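Local coordinates for mandelate racemase/muconate lactonizing enzyme (Roseovarius nubinhibens, PDB 2QDD), which is of unknown specific function but, as a magnesium-binding member of the enolase superfamily, probably abstracts the proton next to a carboxylate of its substrate, at residues 57-62 with 197-202; 91-96 with 105-110; 250-255 with 278-283. All coordinates share one frame; numbering follows the deposited sequence. Where two conformers were deposited one is given.

Interaction 1. Residues 57-62 with 197-202; sequences HSYLPA and VNRAWT
Y59 meets R199 and N198 where a loop of the N-terminal capping domain reaches across to the loop that follows barrel strand 192-196, an interdomain meeting characteristic of the enolase superfamily. At the start of segment 57-62, H57 faces the second subunit, its ND1 hydrogen-bonded to the backbone oxygen of Q96 there. The end of the Y59 side chain comes close to the barrel loop. With CG anti to the backbone N (chi1 179°), the ring lies beside its own carbonyl carbon, so R199 NH1 meets both the carbonyl oxygen and the ring. The phenol OH goes to E244, a magnesium ligand, and to K267; the contact borders the metal site, though no magnesium is bound in this chain. N198 approaches the ring at its edge, with ND2 3.8 Å from Y59 CE1. R199 NH1 lies obliquely to the same ring, 3.7 Å from Y59 CD1, and the guanidinium and ring planes are 79° apart.

On the barrel side, a type I' turn from V197 to A200 presents N198 and R199 side by side, just beyond the magnesium ligand D196. Were R199 replaced by an alanine, the Y59 carbonyl would probably lose its cross-domain donor, and the capping loop one of its ties to the barrel. R199 NH1 donates to Y59 O at 2.7 Å, almost straight at 173°, in the carbonyl plane on a lone pair, with the oxygen lying in the guanidinium plane.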
# COMPACT_ATOMS: atom_id res chain seq x y z
N HIS A 57 -6.52 -38.52 -8.33
CA HIS A 57 -6.51 -37.52 -9.40
C HIS A 57 -7.30 -36.26 -9.05
O HIS A 57 -7.48 -35.39 -9.89
CB HIS A 57 -7.01 -38.14 -10.72
CG HIS A 57 -8.32 -38.84 -10.61
ND1 HIS A 57 -9.53 -38.18 -10.56
CD2 HIS A 57 -8.62 -40.16 -10.55
CE1 HIS A 57 -10.51 -39.05 -10.46
NE2 HIS A 57 -9.99 -40.27 -10.45
N SER A 58 -7.76 -36.17 -7.79
CA SER A 58 -8.61 -35.06 -7.37
C SER A 58 -7.91 -34.13 -6.37
O SER A 58 -8.38 -33.02 -6.12
CB SER A 58 -9.94 -35.58 -6.81
OG SER A 58 -9.85 -35.88 -5.43
N TYR A 59 -6.79 -34.58 -5.82
CA TYR A 59 -6.08 -33.85 -4.77
C TYR A 59 -5.35 -32.60 -5.28
O TYR A 59 -5.48 -31.52 -4.72
CB TYR A 59 -5.12 -34.79 -4.03
CG TYR A 59 -4.32 -34.13 -2.93
CD1 TYR A 59 -4.94 -33.59 -1.81
CD2 TYR A 59 -2.93 -34.07 -3.00
CE1 TYR A 59 -4.20 -32.98 -0.79
CE2 TYR A 59 -2.18 -33.47 -2.00
CZ TYR A 59 -2.82 -32.92 -0.90
OH TYR A 59 -2.07 -32.33 0.09
N LEU A 60 -4.58 -32.78 -6.35
CA LEU A 60 -3.75 -31.74 -6.95
C LEU A 60 -3.89 -31.86 -8.48
O LEU A 60 -4.44 -32.85 -8.96
CB LEU A 60 -2.28 -31.94 -6.54
CG LEU A 60 -1.85 -31.48 -5.14
CD1 LEU A 60 -0.42 -31.89 -4.88
CD2 LEU A 60 -2.05 -29.99 -4.90
N PRO A 61 -3.43 -30.84 -9.24
CA PRO A 61 -3.31 -31.00 -10.70
C PRO A 61 -2.32 -32.07 -11.14
O PRO A 61 -1.22 -31.75 -11.61
CB PRO A 61 -2.86 -29.61 -11.18
CG PRO A 61 -3.21 -28.69 -10.08
CD PRO A 61 -3.04 -29.48 -8.83
N ALA A 62 -2.73 -33.33 -11.00
CA ALA A 62 -1.85 -34.49 -11.13
C ALA A 62 -2.70 -35.75 -11.24
O ALA A 62 -3.68 -35.90 -10.52
CB ALA A 62 -0.93 -34.59 -9.93
N VAL A 197 -7.28 -28.83 7.61
CA VAL A 197 -8.64 -28.49 7.20
C VAL A 197 -8.83 -29.01 5.78
O VAL A 197 -9.96 -29.30 5.36
CB VAL A 197 -8.84 -26.95 7.25
CG1 VAL A 197 -10.22 -26.54 6.80
CG2 VAL A 197 -8.56 -26.41 8.65
N ASN A 198 -7.70 -29.17 5.09
CA ASN A 198 -7.63 -29.48 3.67
C ASN A 198 -8.64 -28.79 2.79
O ASN A 198 -9.45 -29.42 2.09
CB ASN A 198 -7.55 -30.98 3.40
CG ASN A 198 -6.40 -31.34 2.47
OD1 ASN A 198 -5.53 -32.15 2.82
ND2 ASN A 198 -6.37 -30.72 1.28
N ARG A 199 -8.58 -27.46 2.84
CA ARG A 199 -9.34 -26.55 1.95
C ARG A 199 -10.86 -26.58 2.08
O ARG A 199 -11.57 -26.03 1.24
CB ARG A 199 -8.90 -26.70 0.48
CG ARG A 199 -7.41 -26.56 0.26
CD ARG A 199 -7.02 -26.91 -1.16
NE ARG A 199 -6.92 -28.36 -1.33
CZ ARG A 199 -6.54 -28.97 -2.45
NH1 ARG A 199 -6.48 -30.29 -2.49
NH2 ARG A 199 -6.21 -28.26 -3.52
N ALA A 200 -11.36 -27.20 3.15
CA ALA A 200 -12.80 -27.42 3.32
C ALA A 200 -13.58 -26.20 3.81
O ALA A 200 -14.81 -26.20 3.79
CB ALA A 200 -13.05 -28.62 4.23
N TRP A 201 -12.88 -25.16 4.26
CA TRP A 201 -13.52 -23.93 4.70
C TRP A 201 -13.59 -22.87 3.60
O TRP A 201 -12.74 -22.82 2.70
CB TRP A 201 -12.81 -23.37 5.93
CG TRP A 201 -13.02 -24.18 7.17
CD1 TRP A 201 -14.01 -25.10 7.40
CD2 TRP A 201 -12.23 -24.14 8.37
NE1 TRP A 201 -13.88 -25.64 8.66
CE2 TRP A 201 -12.79 -25.07 9.28
CE3 TRP A 201 -11.09 -23.42 8.76
CZ2 TRP A 201 -12.26 -25.28 10.55
CZ3 TRP A 201 -10.57 -23.63 10.02
CH2 TRP A 201 -11.15 -24.56 10.90
N THR A 202 -14.63 -22.04 3.66
CA THR A 202 -14.60 -20.71 3.04
C THR A 202 -14.04 -19.73 4.08
O THR A 202 -14.00 -20.08 5.27
CB THR A 202 -16.02 -20.27 2.60
OG1 THR A 202 -16.95 -20.52 3.66
CG2 THR A 202 -16.45 -21.01 1.32

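Interaction 2. Residues 91-96 with 105-110; sequences RVMDLQ and SPIDMA
M93 and I107 carry the contact between helices 86-96 and 101-119, and the methionine spans the gap between the two helices. Its CB points toward segment 105-110. CG lies anti to the carbonyl carbon (chi1 -67°), and these first two carbons mainly bring the sulfur up to the isoleucine. SD does most of the touching: it sits 3.7 Å from I107 CG2, equally close to the branch carbon, and 3.8 Å from I107 CD1, so it rests against CB, CG2 and CD1 of that side chain. The two chains slide past each other in opposite directions, I107 reaching back alongside the thioether. At chi3 (-73°) the methionine bends, and CE leaves the isoleucine for the next residue, stopping 4.4 Å from D108 CB and as far from D108 N, a looser touch.

The carboxylate of D108 is engaged by other partners: OD2 accepts from the backbone N of L274, while OD1 pairs with T275 and with N90 of the first helix, so the aspartate links the cap to the barrel domain beside the apolar touch of M93 SD with I107. L78 of helix 64-78 packs on both M93 and I107, and L38 of strand 29-42 also meets the isoleucine. Buried and away from the metal site, this is the helical layer of the enolase-type N-terminal domain, in which a meander of three antiparallel strands is followed by a bundle of helices.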
# COMPACT_ATOMS: atom_id res chain seq x y z
N ARG A 91 15.72 -27.12 -16.72
CA ARG A 91 15.49 -26.16 -17.80
C ARG A 91 14.94 -26.77 -19.09
O ARG A 91 13.98 -26.26 -19.65
CB ARG A 91 16.78 -25.38 -18.11
CG ARG A 91 17.08 -24.30 -17.10
CD ARG A 91 18.16 -23.35 -17.59
NE ARG A 91 19.51 -23.92 -17.53
CZ ARG A 91 20.28 -23.97 -16.44
NH1 ARG A 91 19.86 -23.49 -15.27
NH2 ARG A 91 21.49 -24.51 -16.53
N VAL A 92 15.55 -27.87 -19.54
CA VAL A 92 15.07 -28.63 -20.70
C VAL A 92 13.63 -29.12 -20.52
O VAL A 92 12.79 -28.88 -21.38
CB VAL A 92 16.04 -29.79 -21.05
CG1 VAL A 92 15.43 -30.72 -22.10
CG2 VAL A 92 17.38 -29.23 -21.55
N MET A 93 13.36 -29.78 -19.38
CA MET A 93 12.00 -30.21 -19.03
C MET A 93 10.97 -29.06 -19.05
O MET A 93 9.87 -29.23 -19.56
CB MET A 93 11.97 -30.89 -17.66
CG MET A 93 12.69 -32.23 -17.58
SD MET A 93 12.19 -33.18 -16.13
CE MET A 93 12.99 -32.29 -14.79
N ASP A 94 11.35 -27.91 -18.49
CA ASP A 94 10.48 -26.72 -18.46
C ASP A 94 10.28 -26.09 -19.83
O ASP A 94 9.22 -25.53 -20.12
CB ASP A 94 11.02 -25.67 -17.48
CG ASP A 94 10.86 -26.07 -16.02
OD1 ASP A 94 10.02 -26.94 -15.70
OD2 ASP A 94 11.59 -25.51 -15.17
N LEU A 95 11.30 -26.19 -20.67
CA LEU A 95 11.24 -25.75 -22.07
C LEU A 95 10.31 -26.64 -22.89
O LEU A 95 9.54 -26.14 -23.73
CB LEU A 95 12.64 -25.79 -22.69
CG LEU A 95 13.14 -24.54 -23.41
CD1 LEU A 95 14.66 -24.44 -23.29
CD2 LEU A 95 12.71 -24.57 -24.87
N GLN A 96 10.37 -27.95 -22.65
CA GLN A 96 9.75 -28.92 -23.55
C GLN A 96 8.34 -29.28 -23.11
O GLN A 96 7.53 -29.74 -23.92
CB GLN A 96 10.61 -30.17 -23.69
CG GLN A 96 11.96 -29.96 -24.42
CD GLN A 96 11.83 -29.41 -25.83
OE1 GLN A 96 10.83 -29.62 -26.52
NE2 GLN A 96 12.85 -28.69 -26.28
N SER A 105 8.89 -34.47 -11.35
CA SER A 105 9.45 -34.88 -10.06
C SER A 105 10.17 -36.24 -10.06
O SER A 105 11.27 -36.33 -9.53
CB SER A 105 8.39 -34.79 -8.94
OG SER A 105 8.89 -35.23 -7.69
N PRO A 106 9.56 -37.31 -10.65
CA PRO A 106 10.40 -38.52 -10.71
C PRO A 106 11.62 -38.47 -11.63
O PRO A 106 12.60 -39.16 -11.35
CB PRO A 106 9.42 -39.60 -11.19
CG PRO A 106 8.37 -38.88 -11.92
CD PRO A 106 8.21 -37.58 -11.20
N ILE A 107 11.57 -37.68 -12.70
CA ILE A 107 12.73 -37.48 -13.58
C ILE A 107 13.88 -36.79 -12.85
O ILE A 107 15.04 -37.22 -12.95
CB ILE A 107 12.38 -36.69 -14.86
CG1 ILE A 107 11.26 -37.39 -15.63
CG2 ILE A 107 13.62 -36.52 -15.75
CD1 ILE A 107 10.51 -36.51 -16.60
N ASP A 108 13.56 -35.73 -12.12
CA ASP A 108 14.54 -35.01 -11.31
C ASP A 108 15.13 -35.86 -10.18
O ASP A 108 16.33 -35.83 -9.93
CB ASP A 108 13.90 -33.74 -10.74
CG ASP A 108 14.88 -32.91 -9.95
OD1 ASP A 108 15.71 -32.21 -10.57
OD2 ASP A 108 14.82 -32.97 -8.71
N MET A 109 14.26 -36.63 -9.52
CA MET A 109 14.61 -37.53 -8.41
C MET A 109 15.63 -38.59 -8.83
O MET A 109 16.57 -38.88 -8.09
CB MET A 109 13.32 -38.21 -7.91
CG MET A 109 13.42 -39.01 -6.62
SD MET A 109 11.80 -39.63 -6.15
CE MET A 109 12.27 -41.21 -5.52
N ALA A 110 15.43 -39.13 -10.03
CA ALA A 110 16.31 -40.16 -10.59
C ALA A 110 17.66 -39.61 -11.04
O ALA A 110 18.67 -40.31 -10.98
CB ALA A 110 15.62 -40.87 -11.72

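Interaction 3. Residues 250-255 with 278-283; sequences SDHLAA and RQIRDF
The imidazole of H252 takes I280 over one face: CG2 of the isoleucine stands 3.4 Å above the ring plane, offset toward the rim, in a CH-pi contact whose line to the centroid is 27° off the normal. The methyl is nearest CD2, at 3.5 Å, while the other branch of I280, over the same face, sets CD1 3.7 Å from H252 CE1. Rotation of the imidazole is probably fixed by ND1, which is hydrogen-bonded to the backbone oxygen of E248 one turn earlier. The second flat group, the ring of F283, is approached obliquely. L253 CD1 lies 3.6 Å from F283 CE2, and the backbone oxygen of H252 is 4.0 Å from F283 CE1. F249 and W289 add edge-to-face contacts to this phenyl, so F283 has two aromatic neighbours besides L253.

These residues join two neighbouring outer helices of the beta/alpha barrel, 249-258 and 274-287, with strand 263-266 between them in sequence. The segments run in nearly the same direction, 16° apart, with axes 10.9 Å from each other at closest approach. I280 also rests on I266 of that strand, so the isoleucine joins the helix pair to the barrel strand. F283 reaches across because its CG is anti to the backbone N (chi1 179°), carrying the ring out toward L253. Both residues continue into an oligomer interface: L253 packs on W256 of the fourth subunit, and F283 on L253 of that chain. Along segment 278-283, R281 NE forms a salt bridge with D282 OD1 at 2.9 Å, while NH1 of the same arginine is hydrogen-bonded to S312 and T313.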
# COMPACT_ATOMS: atom_id res chain seq x y z
N SER A 250 7.18 -18.75 -7.38
CA SER A 250 6.53 -17.44 -7.38
C SER A 250 5.30 -17.36 -6.48
O SER A 250 4.98 -16.28 -5.98
CB SER A 250 6.16 -17.03 -8.81
OG SER A 250 5.16 -17.89 -9.33
N ASP A 251 4.64 -18.50 -6.27
CA ASP A 251 3.56 -18.62 -5.28
C ASP A 251 4.05 -18.50 -3.84
O ASP A 251 3.32 -18.04 -2.97
CB ASP A 251 2.79 -19.94 -5.46
CG ASP A 251 2.14 -20.07 -6.83
OD1 ASP A 251 2.01 -21.21 -7.32
OD2 ASP A 251 1.75 -19.03 -7.42
N HIS A 252 5.29 -18.94 -3.60
CA HIS A 252 5.91 -18.84 -2.27
C HIS A 252 6.35 -17.42 -1.98
O HIS A 252 6.14 -16.90 -0.88
CB HIS A 252 7.09 -19.81 -2.16
CG HIS A 252 6.70 -21.25 -2.26
ND1 HIS A 252 6.46 -21.87 -3.47
CD2 HIS A 252 6.49 -22.18 -1.30
CE1 HIS A 252 6.12 -23.13 -3.25
NE2 HIS A 252 6.13 -23.34 -1.95
N LEU A 253 6.96 -16.80 -3.00
CA LEU A 253 7.24 -15.37 -3.05
C LEU A 253 6.02 -14.49 -2.80
O LEU A 253 6.11 -13.50 -2.07
CB LEU A 253 7.82 -15.03 -4.43
CG LEU A 253 9.16 -14.31 -4.52
CD1 LEU A 253 10.20 -14.91 -3.59
CD2 LEU A 253 9.65 -14.32 -5.96
N ALA A 254 4.89 -14.85 -3.41
CA ALA A 254 3.60 -14.22 -3.17
C ALA A 254 3.10 -14.39 -1.74
O ALA A 254 2.64 -13.43 -1.13
CB ALA A 254 2.56 -14.73 -4.16
N ALA A 255 3.18 -15.62 -1.22
CA ALA A 255 2.79 -15.91 0.17
C ALA A 255 3.60 -15.10 1.17
O ALA A 255 3.05 -14.57 2.14
CB ALA A 255 2.93 -17.41 0.46
N ARG A 278 14.37 -27.82 -3.05
CA ARG A 278 15.53 -27.27 -2.33
C ARG A 278 15.60 -25.74 -2.36
O ARG A 278 15.90 -25.11 -1.33
CB ARG A 278 16.83 -27.86 -2.89
CG ARG A 278 18.10 -27.43 -2.15
CD ARG A 278 19.10 -26.83 -3.11
NE ARG A 278 20.39 -27.52 -3.07
CZ ARG A 278 21.13 -27.79 -4.14
NH1 ARG A 278 22.29 -28.42 -3.99
NH2 ARG A 278 20.73 -27.43 -5.35
N GLN A 279 15.33 -25.14 -3.52
CA GLN A 279 15.25 -23.68 -3.64
C GLN A 279 14.19 -23.07 -2.72
O GLN A 279 14.44 -22.06 -2.05
CB GLN A 279 15.00 -23.23 -5.09
CG GLN A 279 15.16 -21.71 -5.26
CD GLN A 279 14.56 -21.13 -6.55
OE1 GLN A 279 14.94 -20.03 -6.97
NE2 GLN A 279 13.62 -21.84 -7.16
N ILE A 280 13.01 -23.69 -2.68
CA ILE A 280 11.93 -23.33 -1.75
C ILE A 280 12.32 -23.51 -0.28
O ILE A 280 12.05 -22.63 0.55
CB ILE A 280 10.64 -24.12 -2.09
CG1 ILE A 280 10.14 -23.70 -3.47
CG2 ILE A 280 9.56 -23.91 -1.03
CD1 ILE A 280 9.29 -24.75 -4.14
N ARG A 281 12.97 -24.62 0.03
CA ARG A 281 13.48 -24.90 1.37
C ARG A 281 14.43 -23.81 1.85
O ARG A 281 14.29 -23.31 2.97
CB ARG A 281 14.19 -26.26 1.41
CG ARG A 281 14.45 -26.80 2.82
CD ARG A 281 15.81 -26.39 3.38
NE ARG A 281 16.94 -26.73 2.50
CZ ARG A 281 17.57 -27.90 2.49
NH1 ARG A 281 17.17 -28.88 3.30
NH2 ARG A 281 18.60 -28.11 1.67
N ASP A 282 15.40 -23.48 1.00
CA ASP A 282 16.38 -22.45 1.28
C ASP A 282 15.76 -21.05 1.43
O ASP A 282 16.20 -20.26 2.27
CB ASP A 282 17.45 -22.43 0.18
CG ASP A 282 18.40 -23.64 0.24
OD1 ASP A 282 18.30 -24.48 1.18
OD2 ASP A 282 19.26 -23.74 -0.65
N PHE A 283 14.76 -20.76 0.60
CA PHE A 283 13.96 -19.55 0.75
C PHE A 283 13.28 -19.50 2.12
O PHE A 283 13.34 -18.48 2.81
CB PHE A 283 12.93 -19.41 -0.37
CG PHE A 283 12.06 -18.18 -0.24
CD1 PHE A 283 10.74 -18.30 0.18
CD2 PHE A 283 12.56 -16.93 -0.54
CE1 PHE A 283 9.93 -17.17 0.31
CE2 PHE A 283 11.76 -15.79 -0.41
CZ PHE A 283 10.45 -15.92 0.01

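In the fold
Followed from the N terminus, the chain first passes through the antiparallel strands of the cap and reaches 57-62, where interaction 1 opens. Interaction 2 then opens and closes entirely within the loop of 134 residues that interaction 1 will close: it joins two consecutive helices of the cap across a short connection. The chain enters the barrel, and only after strand 192-196 does segment 197-202 meet the cap loop, tying the two domains together near the metal site. Interaction 3 follows in series, closing a loop of 22 residues between adjacent barrel helices. None of the three touch; their centres lie about 18 to 25 Å apart. Interactions 1 and 2 both touch the second subunit, and interactions 2 and 3 the fourth.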